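Local coordinates for fatty-acid-binding protein 1 (Arabidopsis thaliana, PDB 4DOO), which binds fatty acids, saturated ones preferentially, in a chalcone-isomerase-like domain and may take part in alpha-linolenic acid metabolism in the chloroplast, at residues R114-F118 against R175-L180; F12-I18 against T88-V94; V27-K31 against P186-N190; K150-L156 against V168-C174. All blocks are in the same frame, centred on the assembly; numbering follows the deposited sequence.

Contact 1: R114-F118 against R175-L180; sequences RLKKF and RSILDL
R114 reaches across from helix 100-118 to D179 of helix 171-182, and its charged end is the polar centre of the contact. NE donates to D179 OD1 at 2.8 Å in a bent salt bridge (144°); the acceptor lies near the guanidinium plane and is approached on its anti lone pair, while guanidinium and carboxylate are turned steeply against each other. A water closes a second route, accepting from R114 NH2 at 3.2 Å and donating to OD1 at 2.8 Å, which gives that oxygen two partners. NH1 is hydrogen-bonded to a residue just outside the two segments. The bend at R114 chi2 (-60°) brings the aliphatic part across L180, whose CD2 sits 3.6 Å from CG and also covers one guanidinium face.

The other carboxylate oxygen, OD2, has R175 NH1 at 3.9 Å, a long salt bridge; the stronger partner of R175 is D78, bonded to NH2. D179 therefore stands between two arginines, which would probably stabilise its negative charge. F118 turns its ring edge to the carboxylate, CE1 being 3.6 Å from D179 CG, while R175 adds at most a weak cation-pi attraction. S176 OG is satisfied within its own helix by L172 O, and L115 CD2 packs 3.2 Å from that hydroxyl oxygen.

The helices run at 116° to each other, joined by a salt-bridge network at the partly exposed side. On the inner side L180 belongs to the lauric acid pocket, as part of the helical layer that packs on the sheet of the chalcone-isomerase fold.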
# COMPACT_ATOMS: atom_id res chain seq x y z
N ARG A 114 8.12 -5.82 9.31
CA ARG A 114 7.41 -4.64 9.79
C ARG A 114 6.62 -4.88 11.07
O ARG A 114 6.57 -4.01 11.94
CB ARG A 114 6.50 -4.10 8.68
CG ARG A 114 7.25 -3.48 7.51
CD ARG A 114 8.13 -2.31 7.95
NE ARG A 114 8.70 -1.57 6.84
CZ ARG A 114 9.69 -2.01 6.06
NH1 ARG A 114 10.23 -3.20 6.27
NH2 ARG A 114 10.15 -1.25 5.08
N LEU A 115 6.02 -6.06 11.20
CA LEU A 115 5.26 -6.39 12.40
C LEU A 115 6.13 -6.37 13.65
O LEU A 115 5.71 -5.89 14.70
CB LEU A 115 4.60 -7.76 12.26
CG LEU A 115 3.41 -7.84 11.29
CD1 LEU A 115 2.90 -9.27 11.21
CD2 LEU A 115 2.31 -6.90 11.77
N LYS A 116 7.36 -6.89 13.55
CA LYS A 116 8.25 -6.90 14.71
C LYS A 116 8.81 -5.51 14.94
O LYS A 116 9.24 -5.17 16.05
CB LYS A 116 9.41 -7.88 14.50
CG LYS A 116 10.29 -8.00 15.74
CD LYS A 116 11.63 -8.64 15.44
CE LYS A 116 12.49 -8.66 16.69
NZ LYS A 116 13.89 -9.07 16.41
N LYS A 117 8.82 -4.70 13.89
CA LYS A 117 9.34 -3.34 13.97
C LYS A 117 8.37 -2.45 14.74
O LYS A 117 8.80 -1.55 15.47
CB LYS A 117 9.52 -2.78 12.56
CG LYS A 117 10.36 -1.52 12.49
CD LYS A 117 11.80 -1.84 12.10
CE LYS A 117 11.87 -2.41 10.69
NZ LYS A 117 13.27 -2.64 10.23
N PHE A 118 7.08 -2.70 14.58
CA PHE A 118 6.05 -1.90 15.24
C PHE A 118 5.27 -2.56 16.37
O PHE A 118 4.68 -1.87 17.19
CB PHE A 118 5.05 -1.41 14.19
CG PHE A 118 5.65 -0.52 13.14
CD1 PHE A 118 5.12 -0.48 11.85
CD2 PHE A 118 6.74 0.30 13.44
CE1 PHE A 118 5.66 0.36 10.88
CE2 PHE A 118 7.29 1.15 12.47
CZ PHE A 118 6.75 1.17 11.19
N ARG A 175 -0.91 -0.82 9.69
CA ARG A 175 0.25 0.05 9.75
C ARG A 175 1.47 -0.60 9.09
O ARG A 175 2.18 0.03 8.31
CB ARG A 175 0.58 0.36 11.21
CG ARG A 175 1.56 1.48 11.41
CD ARG A 175 0.96 2.80 10.97
NE ARG A 175 1.67 3.92 11.56
CZ ARG A 175 2.96 4.18 11.37
NH1 ARG A 175 3.70 3.40 10.60
NH2 ARG A 175 3.52 5.22 11.98
N SER A 176 1.71 -1.87 9.42
CA SER A 176 2.85 -2.60 8.88
C SER A 176 2.82 -2.72 7.36
O SER A 176 3.81 -2.43 6.69
CB SER A 176 2.91 -4.00 9.50
OG SER A 176 3.07 -3.92 10.91
N ILE A 177 1.69 -3.14 6.82
CA ILE A 177 1.57 -3.29 5.37
C ILE A 177 1.74 -1.95 4.66
O ILE A 177 2.53 -1.84 3.72
CB ILE A 177 0.21 -3.93 5.00
CG1 ILE A 177 0.18 -5.38 5.50
CG2 ILE A 177 0.01 -3.90 3.49
CD1 ILE A 177 -1.13 -6.09 5.28
N LEU A 178 1.01 -0.93 5.11
CA LEU A 178 1.12 0.39 4.50
C LEU A 178 2.53 0.95 4.57
O LEU A 178 2.97 1.67 3.68
CB LEU A 178 0.17 1.38 5.17
CG LEU A 178 -1.32 1.28 4.83
CD1 LEU A 178 -2.10 2.28 5.67
CD2 LEU A 178 -1.52 1.55 3.34
N ASP A 179 3.26 0.61 5.64
CA ASP A 179 4.62 1.12 5.81
C ASP A 179 5.55 0.66 4.69
O ASP A 179 6.53 1.33 4.38
CB ASP A 179 5.19 0.71 7.17
CG ASP A 179 6.45 1.47 7.52
OD1 ASP A 179 7.56 0.90 7.42
OD2 ASP A 179 6.34 2.66 7.89
N LEU A 180 5.24 -0.49 4.09
CA LEU A 180 6.06 -1.03 3.01
C LEU A 180 5.99 -0.16 1.77
O LEU A 180 6.93 -0.12 0.98
CB LEU A 180 5.58 -2.44 2.63
CG LEU A 180 5.76 -3.54 3.66
CD1 LEU A 180 5.11 -4.83 3.15
CD2 LEU A 180 7.25 -3.75 3.92
O HOH W 1 9.50 1.85 5.66

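Contact 2: F12-I18 against T88-V94; sequences FSFPASI and TIRLQIV
Segments F12-I18 and T88-V94 run nearly antiparallel, 166° apart, with F12 and Q92 CA atoms 7.6 Å from each other; two strands of the sheet lie between theirs, and it is side chains that bridge the gap. Q92 is the main one. Its extended chain carries NE2 to S13 O at 2.8 Å, the carbonyl oxygen lying near the amide plane while the donor stands above the carbonyl plane. The same nitrogen hangs over the centre of the F14 ring, 3.2 Å from CE1, with amide and ring planes 66° apart. On the other side of the amide, OE1 accepts from a water that itself accepts from S13 N, so both polar groups of S13's backbone are tied to Q92.

F12 meets Q92 CB and I93 O with its ring edge, CE1 being 3.2 Å from the oxygen, and V94 CG2 packs over one face in a CH-pi contact. R90 lies along F14, offering a guanidinium face to I18 CD1 and NH1 to P15 CD. A second water links NH1 to S13 O, whereas NE is paired with D147.

The polar link between these segments, which share no backbone hydrogen bonds, thus depends on the Q92 amide and ordered waters, not on strand pairing.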
# COMPACT_ATOMS: atom_id res chain seq x y z
N PHE A 12 1.22 -1.01 -17.23
CA PHE A 12 -0.02 -1.29 -16.50
C PHE A 12 -0.77 -0.01 -16.14
O PHE A 12 -0.17 1.01 -15.79
CB PHE A 12 0.28 -2.10 -15.23
CG PHE A 12 0.73 -3.51 -15.51
CD1 PHE A 12 0.57 -4.50 -14.55
CD2 PHE A 12 1.29 -3.86 -16.73
CE1 PHE A 12 0.96 -5.82 -14.80
CE2 PHE A 12 1.69 -5.17 -17.00
CZ PHE A 12 1.52 -6.15 -16.03
N SER A 13 -2.09 -0.07 -16.24
CA SER A 13 -2.94 1.09 -15.98
C SER A 13 -3.69 1.03 -14.65
O SER A 13 -4.13 -0.04 -14.21
CB SER A 13 -3.94 1.24 -17.12
OG SER A 13 -4.81 2.34 -16.90
N PHE A 14 -3.81 2.19 -14.01
CA PHE A 14 -4.51 2.33 -12.74
C PHE A 14 -5.53 3.46 -12.85
O PHE A 14 -5.21 4.55 -13.33
CB PHE A 14 -3.54 2.68 -11.61
CG PHE A 14 -2.58 1.58 -11.27
CD1 PHE A 14 -2.87 0.70 -10.24
CD2 PHE A 14 -1.39 1.43 -11.98
CE1 PHE A 14 -1.98 -0.32 -9.91
CE2 PHE A 14 -0.50 0.41 -11.66
CZ PHE A 14 -0.79 -0.46 -10.62
N PRO A 15 -6.78 3.22 -12.41
CA PRO A 15 -7.79 4.27 -12.50
C PRO A 15 -7.42 5.45 -11.59
O PRO A 15 -6.85 5.26 -10.52
CB PRO A 15 -9.07 3.56 -12.05
CG PRO A 15 -8.56 2.51 -11.10
CD PRO A 15 -7.33 1.99 -11.82
N ALA A 16 -7.75 6.66 -12.04
CA ALA A 16 -7.45 7.87 -11.28
C ALA A 16 -8.16 7.89 -9.93
O ALA A 16 -7.77 8.62 -9.02
CB ALA A 16 -7.84 9.10 -12.10
N SER A 17 -9.22 7.10 -9.81
CA SER A 17 -9.97 7.03 -8.57
C SER A 17 -10.78 5.75 -8.53
O SER A 17 -11.00 5.11 -9.56
CB SER A 17 -10.90 8.24 -8.43
OG SER A 17 -11.90 8.24 -9.44
N ILE A 18 -11.21 5.38 -7.32
CA ILE A 18 -12.02 4.19 -7.12
C ILE A 18 -13.23 4.59 -6.28
O ILE A 18 -13.09 4.96 -5.11
CB ILE A 18 -11.23 3.09 -6.38
CG1 ILE A 18 -10.03 2.65 -7.23
CG2 ILE A 18 -12.13 1.89 -6.10
CD1 ILE A 18 -9.16 1.60 -6.58
N THR A 88 -6.41 2.27 -0.27
CA THR A 88 -6.37 1.06 -1.07
C THR A 88 -5.01 0.97 -1.74
O THR A 88 -4.47 1.97 -2.21
CB THR A 88 -7.44 1.07 -2.20
OG1 THR A 88 -8.75 1.02 -1.63
CG2 THR A 88 -7.26 -0.15 -3.11
N ILE A 89 -4.45 -0.24 -1.72
CA ILE A 89 -3.18 -0.50 -2.38
C ILE A 89 -3.55 -1.53 -3.44
O ILE A 89 -3.91 -2.66 -3.11
CB ILE A 89 -2.13 -1.15 -1.44
CG1 ILE A 89 -1.82 -0.22 -0.26
CG2 ILE A 89 -0.85 -1.46 -2.22
CD1 ILE A 89 -1.27 1.13 -0.68
N ARG A 90 -3.51 -1.14 -4.71
CA ARG A 90 -3.83 -2.08 -5.77
C ARG A 90 -2.55 -2.61 -6.40
O ARG A 90 -1.71 -1.84 -6.87
CB ARG A 90 -4.69 -1.41 -6.85
CG ARG A 90 -4.83 -2.24 -8.12
CD ARG A 90 -5.92 -1.69 -9.02
NE ARG A 90 -7.23 -1.79 -8.37
CZ ARG A 90 -8.37 -1.43 -8.94
NH1 ARG A 90 -8.38 -0.95 -10.18
NH2 ARG A 90 -9.51 -1.55 -8.27
N LEU A 91 -2.40 -3.93 -6.38
CA LEU A 91 -1.22 -4.58 -6.94
C LEU A 91 -1.61 -5.26 -8.24
O LEU A 91 -2.68 -5.86 -8.33
CB LEU A 91 -0.67 -5.66 -6.00
CG LEU A 91 -0.21 -5.33 -4.59
CD1 LEU A 91 -1.41 -5.06 -3.70
CD2 LEU A 91 0.59 -6.51 -4.04
N GLN A 92 -0.74 -5.16 -9.25
CA GLN A 92 -0.96 -5.82 -10.53
C GLN A 92 0.33 -6.58 -10.83
O GLN A 92 1.39 -5.97 -11.03
CB GLN A 92 -1.26 -4.81 -11.63
CG GLN A 92 -2.62 -4.14 -11.49
CD GLN A 92 -2.96 -3.26 -12.67
OE1 GLN A 92 -3.11 -3.75 -13.79
NE2 GLN A 92 -3.08 -1.97 -12.43
N ILE A 93 0.24 -7.90 -10.84
CA ILE A 93 1.40 -8.76 -11.06
C ILE A 93 2.06 -8.59 -12.41
O ILE A 93 1.41 -8.72 -13.45
CB ILE A 93 1.02 -10.26 -10.86
CG1 ILE A 93 0.35 -10.46 -9.50
CG2 ILE A 93 2.26 -11.14 -10.97
CD1 ILE A 93 1.20 -10.01 -8.32
N VAL A 94 3.36 -8.30 -12.39
CA VAL A 94 4.14 -8.09 -13.60
C VAL A 94 4.94 -9.34 -14.00
O VAL A 94 4.86 -9.79 -15.15
CB VAL A 94 5.12 -6.91 -13.42
CG1 VAL A 94 6.04 -6.79 -14.62
CG2 VAL A 94 4.34 -5.61 -13.22
O HOH W 2 -3.22 -2.70 -16.40
O HOH W 3 -6.27 -1.27 -12.45

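Contact 3: V27-K31 against P186-N190; sequences VGLRK and PFDKN. With DAO (lauric acid), chain C.
The guanidinium of R30 lies flat on the F187 ring, centres 4.6 Å apart and planes at 27°, with F187 CE2 over one of its faces and the lauric acid carboxylate at its edge. This is the head-group end of the fatty-acid pocket of the chalcone-isomerase fold. NE and NH2 grip the two acid oxygens side by side: NE to O2 at 2.7 Å and NH2 to O1 at 2.8 Å, both bonds practically straight at 178°. Y43 and S110 complete the grip on the same carboxylate.

Several contacts fix how the arginine is turned. CG, set opposite its backbone N (chi1 -168°), rests over the face of the F187 ring in a CH-pi contact, R30 CG lying 3.6 Å from the ring centroid, and NH1 donates back to K31 O at 2.9 Å. F187 in turn is met edge-to-face by Y181, and its CZ touches acid oxygen O2. With an alanine at R30 the carboxylate would probably be left without its charged partner and F187 without the group stacked on its face.

Away from the stack, strand and loop are joined through their backbones as well. A water accepts from K31 N and donates to F187 O, stitching the strand to the loop. D188 works in two directions: OD2 caps A191 N at the start of helix 189-202, while OD1 turns to the strand, where G28, lacking a side chain, lets it approach CA. There OD1 accepts from L29 N at 2.9 Å, met on its anti side and slightly out of the carboxylate plane.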
# COMPACT_ATOMS: atom_id res chain seq x y z
N VAL A 27 2.05 5.89 -7.86
CA VAL A 27 2.18 4.63 -8.57
C VAL A 27 3.65 4.22 -8.58
O VAL A 27 4.52 5.04 -8.87
CB VAL A 27 1.68 4.76 -10.03
CG1 VAL A 27 2.00 3.49 -10.82
CG2 VAL A 27 0.19 5.02 -10.02
N GLY A 28 3.92 2.96 -8.25
CA GLY A 28 5.30 2.50 -8.22
C GLY A 28 5.48 1.04 -8.61
O GLY A 28 4.53 0.37 -9.02
N LEU A 29 6.71 0.56 -8.47
CA LEU A 29 7.05 -0.82 -8.79
C LEU A 29 7.75 -1.48 -7.61
O LEU A 29 8.59 -0.87 -6.94
CB LEU A 29 7.99 -0.87 -10.00
CG LEU A 29 7.51 -0.37 -11.36
CD1 LEU A 29 8.62 -0.57 -12.39
CD2 LEU A 29 6.25 -1.13 -11.78
N ARG A 30 7.37 -2.73 -7.34
CA ARG A 30 7.97 -3.51 -6.27
C ARG A 30 8.92 -4.44 -7.01
O ARG A 30 8.48 -5.28 -7.80
CB ARG A 30 6.90 -4.32 -5.53
CG ARG A 30 7.32 -4.97 -4.21
CD ARG A 30 8.07 -6.29 -4.39
NE ARG A 30 8.08 -7.04 -3.13
CZ ARG A 30 9.14 -7.64 -2.62
NH1 ARG A 30 10.30 -7.60 -3.26
NH2 ARG A 30 9.05 -8.29 -1.47
N LYS A 31 10.21 -4.27 -6.76
CA LYS A 31 11.22 -5.09 -7.43
C LYS A 31 11.86 -6.10 -6.49
O LYS A 31 11.68 -6.06 -5.28
CB LYS A 31 12.31 -4.19 -8.01
CG LYS A 31 11.82 -3.18 -9.03
CD LYS A 31 12.90 -2.18 -9.38
CE LYS A 31 12.37 -1.11 -10.33
NZ LYS A 31 13.41 -0.11 -10.69
N PRO A 186 10.46 2.47 1.79
CA PRO A 186 9.49 1.95 0.82
C PRO A 186 10.05 1.16 -0.35
O PRO A 186 11.24 1.23 -0.66
CB PRO A 186 8.79 3.22 0.35
CG PRO A 186 9.93 4.17 0.26
CD PRO A 186 10.69 3.92 1.56
N PHE A 187 9.18 0.40 -1.00
CA PHE A 187 9.59 -0.39 -2.15
C PHE A 187 10.00 0.53 -3.29
O PHE A 187 10.89 0.20 -4.08
CB PHE A 187 8.42 -1.26 -2.63
CG PHE A 187 8.13 -2.44 -1.76
CD1 PHE A 187 6.82 -2.77 -1.43
CD2 PHE A 187 9.16 -3.24 -1.28
CE1 PHE A 187 6.53 -3.88 -0.64
CE2 PHE A 187 8.89 -4.36 -0.50
CZ PHE A 187 7.57 -4.68 -0.17
N ASP A 188 9.35 1.69 -3.37
CA ASP A 188 9.61 2.64 -4.43
C ASP A 188 9.57 4.06 -3.87
O ASP A 188 8.50 4.62 -3.63
CB ASP A 188 8.53 2.45 -5.52
CG ASP A 188 8.81 3.24 -6.77
OD1 ASP A 188 8.53 2.70 -7.87
OD2 ASP A 188 9.28 4.39 -6.68
N LYS A 189 10.75 4.65 -3.68
CA LYS A 189 10.82 5.99 -3.13
C LYS A 189 10.09 7.03 -3.97
O LYS A 189 9.42 7.91 -3.44
CB LYS A 189 12.27 6.40 -2.91
CG LYS A 189 12.98 5.51 -1.90
CD LYS A 189 13.88 6.31 -0.97
CE LYS A 189 14.50 5.41 0.09
NZ LYS A 189 15.27 6.18 1.10
N ASN A 190 10.21 6.93 -5.29
CA ASN A 190 9.54 7.88 -6.17
C ASN A 190 8.03 7.85 -5.94
O ASN A 190 7.37 8.89 -5.92
CB ASN A 190 9.85 7.56 -7.64
CG ASN A 190 9.18 8.52 -8.61
OD1 ASN A 190 9.47 9.72 -8.61
ND2 ASN A 190 8.27 8.01 -9.43
O1 DAO C . 6.55 -8.39 -0.16
O2 DAO C . 5.71 -7.16 -1.78
C1 DAO C . 5.65 -7.65 -0.63
C2 DAO C . 4.43 -7.36 0.21
C3 DAO C . 3.22 -8.05 -0.38
C4 DAO C . 2.00 -7.93 0.56
C5 DAO C . 0.72 -8.35 -0.16
C6 DAO C . 0.55 -9.87 -0.18
C7 DAO C . -0.30 -10.32 -1.35
C8 DAO C . -0.07 -11.80 -1.62
C9 DAO C . -0.78 -12.24 -2.89
C10 DAO C . -0.60 -13.74 -3.10
C11 DAO C . -1.79 -14.32 -3.86
C12 DAO C . -1.51 -15.76 -4.25
O HOH W 4 10.89 0.44 -7.43
O HOH W 5 11.06 -2.44 -4.81

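Contact 4: K150-L156 against V168-C174; sequences KDPGHVL and VKSHLLC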
# COMPACT_ATOMS: atom_id res chain seq x y z
N LYS A 150 -7.63 -0.57 3.55
CA LYS A 150 -7.69 -0.19 4.95
C LYS A 150 -9.11 0.36 5.11
O LYS A 150 -9.41 1.47 4.68
CB LYS A 150 -6.66 0.90 5.26
CG LYS A 150 -6.67 1.39 6.70
CD LYS A 150 -5.60 2.45 6.93
CE LYS A 150 -5.67 3.01 8.34
NZ LYS A 150 -4.61 4.04 8.57
N ASP A 151 -9.98 -0.45 5.69
CA ASP A 151 -11.37 -0.07 5.91
C ASP A 151 -11.47 0.63 7.26
O ASP A 151 -10.55 0.55 8.07
CB ASP A 151 -12.26 -1.31 5.88
CG ASP A 151 -12.24 -2.02 4.53
OD1 ASP A 151 -12.71 -3.18 4.46
OD2 ASP A 151 -11.77 -1.42 3.55
N PRO A 152 -12.60 1.31 7.53
CA PRO A 152 -12.76 2.00 8.82
C PRO A 152 -12.44 1.11 10.01
O PRO A 152 -12.67 -0.11 9.97
CB PRO A 152 -14.22 2.44 8.78
CG PRO A 152 -14.44 2.73 7.33
CD PRO A 152 -13.76 1.55 6.66
N GLY A 153 -11.93 1.71 11.08
CA GLY A 153 -11.58 0.95 12.27
C GLY A 153 -10.36 0.09 12.03
O GLY A 153 -10.23 -0.99 12.59
N HIS A 154 -9.46 0.58 11.18
CA HIS A 154 -8.23 -0.14 10.86
C HIS A 154 -8.45 -1.63 10.61
O HIS A 154 -7.84 -2.49 11.25
CB HIS A 154 -7.19 0.08 11.96
CG HIS A 154 -6.76 1.51 12.10
ND1 HIS A 154 -7.57 2.48 12.63
CD2 HIS A 154 -5.62 2.13 11.73
CE1 HIS A 154 -6.95 3.65 12.58
NE2 HIS A 154 -5.76 3.46 12.03
N VAL A 155 -9.35 -1.93 9.68
CA VAL A 155 -9.64 -3.31 9.30
C VAL A 155 -9.00 -3.53 7.94
O VAL A 155 -9.27 -2.79 6.99
CB VAL A 155 -11.16 -3.56 9.17
CG1 VAL A 155 -11.42 -4.94 8.57
CG2 VAL A 155 -11.82 -3.44 10.54
N LEU A 156 -8.13 -4.53 7.84
CA LEU A 156 -7.46 -4.83 6.58
C LEU A 156 -8.25 -5.84 5.77
O LEU A 156 -8.45 -6.97 6.21
CB LEU A 156 -6.06 -5.40 6.84
CG LEU A 156 -5.33 -5.79 5.55
CD1 LEU A 156 -4.67 -4.55 4.96
CD2 LEU A 156 -4.30 -6.86 5.84
N VAL A 168 -8.94 -8.74 8.33
CA VAL A 168 -8.26 -8.88 9.61
C VAL A 168 -8.31 -7.51 10.28
O VAL A 168 -7.82 -6.52 9.73
CB VAL A 168 -6.78 -9.31 9.43
CG1 VAL A 168 -6.08 -9.34 10.78
CG2 VAL A 168 -6.71 -10.69 8.77
N LYS A 169 -8.94 -7.45 11.44
CA LYS A 169 -9.04 -6.20 12.18
C LYS A 169 -7.78 -6.09 13.03
O LYS A 169 -7.62 -6.83 14.00
CB LYS A 169 -10.28 -6.19 13.07
CG LYS A 169 -10.49 -4.88 13.80
CD LYS A 169 -11.70 -4.92 14.71
CE LYS A 169 -11.87 -3.60 15.43
NZ LYS A 169 -11.99 -2.47 14.47
N SER A 170 -6.89 -5.19 12.64
CA SER A 170 -5.64 -5.01 13.37
C SER A 170 -4.95 -3.71 12.96
O SER A 170 -4.54 -3.55 11.81
CB SER A 170 -4.70 -6.20 13.11
OG SER A 170 -3.38 -5.94 13.59
N HIS A 171 -4.84 -2.79 13.91
CA HIS A 171 -4.19 -1.52 13.66
C HIS A 171 -2.74 -1.80 13.29
O HIS A 171 -2.17 -1.18 12.39
CB HIS A 171 -4.27 -0.65 14.92
CG HIS A 171 -3.81 0.76 14.72
ND1 HIS A 171 -2.53 1.08 14.34
CD2 HIS A 171 -4.47 1.93 14.86
CE1 HIS A 171 -2.41 2.39 14.25
NE2 HIS A 171 -3.58 2.93 14.56
N LEU A 172 -2.14 -2.76 13.99
CA LEU A 172 -0.75 -3.14 13.76
C LEU A 172 -0.52 -3.64 12.33
O LEU A 172 0.41 -3.20 11.65
CB LEU A 172 -0.32 -4.21 14.76
CG LEU A 172 1.08 -4.78 14.58
CD1 LEU A 172 2.11 -3.67 14.66
CD2 LEU A 172 1.34 -5.83 15.66
N LEU A 173 -1.35 -4.58 11.89
CA LEU A 173 -1.21 -5.13 10.54
C LEU A 173 -1.39 -4.05 9.48
O LEU A 173 -0.62 -3.98 8.52
CB LEU A 173 -2.22 -6.26 10.32
CG LEU A 173 -2.11 -6.99 8.98
CD1 LEU A 173 -0.72 -7.59 8.82
CD2 LEU A 173 -3.17 -8.08 8.91
N CYS A 174 -2.41 -3.21 9.64
CA CYS A 174 -2.65 -2.15 8.66
C CYS A 174 -1.43 -1.25 8.54
O CYS A 174 -0.97 -0.95 7.44
CB CYS A 174 -3.86 -1.30 9.07
SG CYS A 174 -5.44 -2.10 8.79
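H154 and H171 stack their imidazoles face to face where the turn between strands 145-151 and 155-160 meets the first turn of helix 171-182, an offset pair with centroids 4.0 Å apart and planes at 14°. The two side chains lie side by side and point the same way, and CD2 of H171 sits over the centre of the H154 ring, 3.3 Å from H154 CD2. H154 holds a left-handed backbone conformation (phi 43°): with V155 it faces D151 in a G1 beta bulge, and its side chain points toward helix 171-182. An alanine here would remove the imidazole, and the H171 ring is likely to be left without its stacking partner and free to turn.

The carbonyls round the bulge find donors on the other segment. H154 O accepts from S170 N at 3.2 Å, nearly along the C=O axis, and C174 SG also sits close to it. K169 reaches over to the turn, its extended chain bending only at the end so that NZ meets a lone pair of G153 O at 3.0 Å, while its CG brushes V155 CG2. Beyond these, L156 and V168 exchange two backbone bonds as an antiparallel hydrogen-bonded pair.

Beneath, L156 CD2 meets L173 CD2 tightly at 3.5 Å, the side chains crossing at about a right angle, and L156 CB leans on C174 SG. S170 caps the helix, its OG accepting from L173 N at 3.0 Å. The arrangement is that of an antiparallel hairpin, strands 155-160 and 163-169, at the sheet edge, running through an N-cap straight into a helix that folds back over its own strands.

How the contacts relate
Along the chain, contact 2 closes before contacts 1 and 4 open, contact 4 falls within the span of contact 1, and contact 3, whose span crosses that of contact 2, encloses both. Contacts 1 and 4 share helix 171-182 and lie 12 Å apart between centres; I177 packs on L156 where they meet. Contacts 2 and 3 (13 Å) sit on neighbouring strands 13-18 and 22-33, while contact 4, 22 Å from contact 3, lies toward the other edge of the same sheet. Contact 1 joins contact 3 through L180 and F187, both in the lauric acid pocket. The four thus link sheet and helices from the pocket's carboxylate end to the far hairpin.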